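Local atomic coordinates of uncharacterized hypothetical protein FTT_1539c (Francisella tularensis subsp. tularensis, PDB entry 4QVR), a protein that is of unknown function, belongs to the DUF6844 family and, with a probable signal sequence, is probably exported from the cytoplasm. Residues I122-V127 / N264-V269; K82-T87 / F257-D262. One frame throughout, in Å; residues are numbered along the deposited sequence.

Contact 1. Residues I122-V127 / N264-V269; sequences IGTASV and NAAIGV
Strands 122-126 and 264-269 run antiparallel, their axes 4.7 Å apart at closest approach and their directions 163° apart, with G123 facing I267 and A125 facing A265 as hydrogen-bonded pairs. Each pair exchanges two backbone bonds: G123 N gives to I267 O and I267 N returns to G123 O at 2.8 Å, while A265 N reaches A125 O at 2.9 Å and A125 N gives to A265 O. Between them, T124 and A266 form a non-hydrogen-bonded pair, and CA-H...O contacts such as T124 CA to A265 O at 3.3 Å fill in the ladder. On the face carrying I122, T124 and A266, the T124 methyl turns inward: CG2 sits beside its own backbone N (chi1 of OG1 66°) and meets A266 CB at 3.5 Å. Further along, the CG1 arm of I122 lies over the backbone of G268, 4.3 Å from G268 CA, with no side chain in between.

This is the edge-to-centre pairing of a three-stranded antiparallel sheet, strand 264-273 being central and strand 251-261 its other neighbour. Helix 94-108 packs on the face of I122 and A266, through L98 among others; helix 134-159 packs on the opposite face, where L140 meets A125 and where A141 and F142 meet I267.

Past the last pair, V127 brings CG1 to A265 CB at 4.1 Å, on the face of A125 and A265, and the N264 side chain leans toward the backbone of S126, whose carbonyl is hydrogen-bonded by S137 OG.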
loop_
_atom_site.group_PDB
_atom_site.type_symbol
_atom_site.label_atom_id
_atom_site.label_comp_id
_atom_site.label_asym_id
_atom_site.label_seq_id
_atom_site.Cartn_x
_atom_site.Cartn_y
_atom_site.Cartn_z
ATOM N N ILE A 122 8.304 2.911 5.785
ATOM C CA ILE A 122 9.370 1.994 5.572
ATOM C C ILE A 122 9.037 0.706 6.258
ATOM O O ILE A 122 8.357 0.718 7.255
ATOM C CB ILE A 122 10.614 2.585 6.231
ATOM C CG1 ILE A 122 11.079 3.789 5.431
ATOM C CG2 ILE A 122 11.730 1.546 6.416
ATOM C CD1 ILE A 122 12.189 4.552 6.127
ATOM N N GLY A 123 9.517 -0.396 5.700
ATOM C CA GLY A 123 9.394 -1.706 6.308
ATOM C C GLY A 123 10.758 -2.360 6.099
ATOM O O GLY A 123 11.472 -1.992 5.141
ATOM N N THR A 124 11.146 -3.263 7.016
ATOM C CA THR A 124 12.426 -4.000 6.952
ATOM C C THR A 124 12.268 -5.471 7.362
ATOM O O THR A 124 11.434 -5.811 8.183
ATOM C CB THR A 124 13.505 -3.393 7.872
ATOM O OG1 THR A 124 13.126 -3.553 9.251
ATOM C CG2 THR A 124 13.701 -1.919 7.555
ATOM N N ALA A 125 13.116 -6.328 6.813
ATOM C CA ALA A 125 13.069 -7.756 7.087
ATOM C C ALA A 125 14.473 -8.235 7.050
ATOM O O ALA A 125 15.283 -7.641 6.352
ATOM C CB ALA A 125 12.260 -8.481 6.037
ATOM N N SER A 126 14.781 -9.303 7.792
ATOM C CA SER A 126 16.153 -9.831 7.803
ATOM C C SER A 126 16.327 -10.666 6.579
ATOM O O SER A 126 15.337 -11.138 6.017
ATOM C CB SER A 126 16.396 -10.714 9.024
ATOM O OG SER A 126 15.973 -10.047 10.194
ATOM N N VAL A 127 17.570 -10.812 6.136
ATOM C CA VAL A 127 17.889 -11.713 5.024
ATOM C C VAL A 127 18.768 -12.803 5.631
ATOM O O VAL A 127 19.258 -12.627 6.754
ATOM C CB VAL A 127 18.652 -11.032 3.869
ATOM C CG1 VAL A 127 17.822 -9.943 3.247
ATOM C CG2 VAL A 127 20.002 -10.496 4.332
ATOM N N ASN A 264 19.838 -6.621 6.435
ATOM C CA ASN A 264 18.401 -6.440 6.154
ATOM C C ASN A 264 18.104 -5.919 4.800
ATOM O O ASN A 264 18.975 -5.358 4.115
ATOM C CB ASN A 264 17.792 -5.412 7.109
ATOM C CG ASN A 264 17.767 -5.894 8.536
ATOM O OD1 ASN A 264 17.307 -7.008 8.827
ATOM N ND2 ASN A 264 18.250 -5.058 9.440
ATOM N N ALA A 265 16.841 -6.080 4.419
ATOM C CA ALA A 265 16.330 -5.499 3.209
ATOM C C ALA A 265 15.305 -4.509 3.733
ATOM O O ALA A 265 14.491 -4.856 4.566
ATOM C CB ALA A 265 15.672 -6.531 2.323
ATOM N N ALA A 266 15.364 -3.278 3.264
ATOM C CA ALA A 266 14.458 -2.243 3.701
ATOM C C ALA A 266 13.781 -1.641 2.460
ATOM O O ALA A 266 14.441 -1.374 1.416
ATOM C CB ALA A 266 15.227 -1.169 4.451
ATOM N N ILE A 267 12.477 -1.469 2.551
ATOM C CA ILE A 267 11.704 -0.895 1.454
ATOM C C ILE A 267 10.994 0.387 1.915
ATOM O O ILE A 267 10.416 0.423 2.995
ATOM C CB ILE A 267 10.572 -1.870 1.009
ATOM C CG1 ILE A 267 11.099 -3.166 0.387
ATOM C CG2 ILE A 267 9.629 -1.221 0.027
ATOM C CD1 ILE A 267 11.669 -3.036 -1.001
ATOM N N GLY A 268 10.984 1.416 1.067
ATOM C CA GLY A 268 10.244 2.628 1.354
ATOM C C GLY A 268 9.163 2.763 0.289
ATOM O O GLY A 268 9.343 2.361 -0.857
ATOM N N VAL A 269 8.008 3.260 0.671
ATOM C CA VAL A 269 6.925 3.435 -0.288
ATOM C C VAL A 269 6.370 4.827 -0.054
ATOM O O VAL A 269 6.281 5.284 1.082
ATOM C CB VAL A 269 5.841 2.348 -0.154
ATOM C CG1 VAL A 269 5.252 2.351 1.236
ATOM C CG2 VAL A 269 4.725 2.533 -1.203
#

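Contact 2. Residues K82-T87 / F257-D262; sequences KPVATT and FVVEKD
V84 N donates to V258 O over 3.1 Å, and it approaches almost straight down the carbonyl, with a C=O...N angle of 177°. Two waters extend this single direct bond along the strand. One gives a hydrogen to K82 O at 2.6 Å and accepts from V258 N; the other gives to V84 O and accepts from E260 N at 3.0 Å. The loop thus follows the outer edge of strand 257-261 for a few residues without pairing with it as a regular strand.

V84 is the side chain that reaches in. Its CB meets V259 CG2 at 3.6 Å, and the two valines cross obliquely. With CG1 anti to the backbone N (chi1 177°), CG2 lies beside that N and settles 3.5 Å from V258 O and 4.2 Å from F257 CB. On the other side of the strand, P83 rests its CA and ring CB on V258 CG1. Further along, T86 and K261 cross at about a right angle, methyl CG2 against the end of the lysine, whose NZ is held by R92 O. T86 OG1 turns back to A85 O at 2.8 Å, sitting above the carbonyl plane.

In sequence the loop links helices 67-78 and 94-108, and I97 of the latter touches V84 and T86; V259 meets L98 of the same helix, while V258 and E260 pack on Y134 of helix 134-159.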
loop_
_atom_site.group_PDB
_atom_site.type_symbol
_atom_site.label_atom_id
_atom_site.label_comp_id
_atom_site.label_asym_id
_atom_site.label_seq_id
_atom_site.Cartn_x
_atom_site.Cartn_y
_atom_site.Cartn_z
ATOM N N LYS A 82 16.432 1.843 -9.517
ATOM C CA LYS A 82 17.660 1.119 -9.174
ATOM C C LYS A 82 17.785 0.972 -7.641
ATOM O O LYS A 82 17.251 1.785 -6.900
ATOM C CB LYS A 82 18.887 1.887 -9.710
ATOM C CG LYS A 82 18.957 2.022 -11.230
ATOM C CD LYS A 82 20.108 2.935 -11.646
ATOM C CE LYS A 82 20.174 3.141 -13.151
ATOM N NZ LYS A 82 20.486 1.878 -13.878
ATOM N N PRO A 83 18.473 -0.069 -7.166
ATOM C CA PRO A 83 18.674 -0.149 -5.729
ATOM C C PRO A 83 19.390 1.106 -5.253
ATOM O O PRO A 83 20.371 1.527 -5.868
ATOM C CB PRO A 83 19.594 -1.364 -5.574
ATOM C CG PRO A 83 19.265 -2.217 -6.749
ATOM C CD PRO A 83 19.038 -1.242 -7.864
ATOM N N VAL A 84 18.918 1.702 -4.173
ATOM C CA VAL A 84 19.549 2.912 -3.681
ATOM C C VAL A 84 21.010 2.629 -3.393
ATOM O O VAL A 84 21.325 1.766 -2.581
ATOM C CB VAL A 84 18.887 3.422 -2.389
ATOM C CG1 VAL A 84 19.630 4.646 -1.870
ATOM C CG2 VAL A 84 17.402 3.718 -2.613
ATOM N N ALA A 85 21.897 3.351 -4.076
ATOM C CA ALA A 85 23.346 3.207 -3.878
ATOM C C ALA A 85 23.763 3.850 -2.556
ATOM O O ALA A 85 23.175 4.859 -2.117
ATOM C CB ALA A 85 24.116 3.835 -5.032
ATOM N N THR A 86 24.777 3.265 -1.926
ATOM C CA THR A 86 25.271 3.756 -0.649
ATOM C C THR A 86 26.722 3.376 -0.444
ATOM O O THR A 86 27.042 2.204 -0.230
ATOM C CB THR A 86 24.425 3.207 0.514
ATOM O OG1 THR A 86 23.093 3.728 0.408
ATOM C CG2 THR A 86 25.009 3.617 1.834
ATOM N N THR A 87 27.588 4.386 -0.500
ATOM C CA THR A 87 29.034 4.210 -0.329
ATOM C C THR A 87 29.406 3.589 1.024
ATOM O O THR A 87 28.591 3.521 1.942
ATOM C CB THR A 87 29.769 5.566 -0.478
ATOM O OG1 THR A 87 29.222 6.519 0.439
ATOM C CG2 THR A 87 29.626 6.124 -1.892
ATOM N N PHE A 257 11.234 2.188 -3.133
ATOM C CA PHE A 257 12.694 2.197 -3.101
ATOM C C PHE A 257 13.208 1.046 -2.239
ATOM O O PHE A 257 12.567 0.679 -1.251
ATOM C CB PHE A 257 13.224 3.471 -2.426
ATOM C CG PHE A 257 12.856 4.738 -3.129
ATOM C CD1 PHE A 257 13.665 5.243 -4.136
ATOM C CD2 PHE A 257 11.738 5.448 -2.755
ATOM C CE1 PHE A 257 13.337 6.418 -4.785
ATOM C CE2 PHE A 257 11.409 6.619 -3.395
ATOM C CZ PHE A 257 12.205 7.098 -4.415
ATOM N N VAL A 258 14.361 0.494 -2.594
ATOM C CA VAL A 258 14.924 -0.614 -1.821
ATOM C C VAL A 258 16.349 -0.318 -1.400
ATOM O O VAL A 258 17.109 0.272 -2.152
ATOM C CB VAL A 258 14.898 -1.951 -2.594
ATOM C CG1 VAL A 258 15.712 -1.884 -3.875
ATOM C CG2 VAL A 258 15.411 -3.081 -1.715
ATOM N N VAL A 259 16.683 -0.701 -0.170
ATOM C CA VAL A 259 18.024 -0.550 0.343
ATOM C C VAL A 259 18.428 -1.817 1.123
ATOM O O VAL A 259 17.633 -2.376 1.870
ATOM C CB VAL A 259 18.154 0.648 1.315
ATOM C CG1 VAL A 259 19.591 0.779 1.824
ATOM C CG2 VAL A 259 17.781 1.933 0.655
ATOM N N GLU A 260 19.655 -2.261 0.931
ATOM C CA GLU A 260 20.196 -3.371 1.712
ATOM C C GLU A 260 21.289 -2.844 2.636
ATOM O O GLU A 260 22.265 -2.211 2.182
ATOM C CB GLU A 260 20.776 -4.468 0.834
ATOM C CG GLU A 260 19.787 -5.128 -0.102
ATOM C CD GLU A 260 20.429 -6.271 -0.861
ATOM O OE1 GLU A 260 20.821 -7.279 -0.224
ATOM O OE2 GLU A 260 20.522 -6.158 -2.101
ATOM N N LYS A 261 21.086 -3.047 3.931
ATOM C CA LYS A 261 22.073 -2.687 4.935
ATOM C C LYS A 261 21.970 -3.519 6.182
ATOM O O LYS A 261 20.895 -3.911 6.585
ATOM C CB LYS A 261 22.053 -1.197 5.304
ATOM C CG LYS A 261 23.089 -0.401 4.526
ATOM C CD LYS A 261 23.512 0.880 5.220
ATOM C CE LYS A 261 24.675 1.508 4.458
ATOM N NZ LYS A 261 25.193 2.782 5.047
ATOM N N ASP A 262 23.129 -3.808 6.751
ATOM C CA ASP A 262 23.232 -4.509 8.007
ATOM C C ASP A 262 22.429 -5.789 8.068
ATOM O O ASP A 262 21.678 -6.014 9.010
ATOM C CB ASP A 262 22.792 -3.549 9.118
ATOM C CG ASP A 262 23.673 -2.301 9.184
ATOM O OD1 ASP A 262 24.920 -2.459 9.339
ATOM O OD2 ASP A 262 23.122 -1.173 9.086
HETATM O O HOH W 1 15.304 1.447 -5.259
HETATM O O HOH W 2 21.163 -1.230 -1.438
#

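Overall arrangement
From the N terminus, helix 67-78 leads into the loop 82-87, which supplies the first half of contact 2; helix 94-108 and strand 117-126 follow, the latter giving the first half of contact 1. The chain then passes through helix 134-159 and further helices before the hairpin of strands 251-261 and 264-273. There 257-262 closes the loop of contact 2 and 264-269 that of contact 1, so the two cross rather than nest. Because the hairpin strands are neighbours, linked by probable bonds A266 N to V259 O and G268 N to F257 O, both contacts reach one sheet: contact 1 joins one outer strand to the central one, contact 2 lays the loop against the other outer strand.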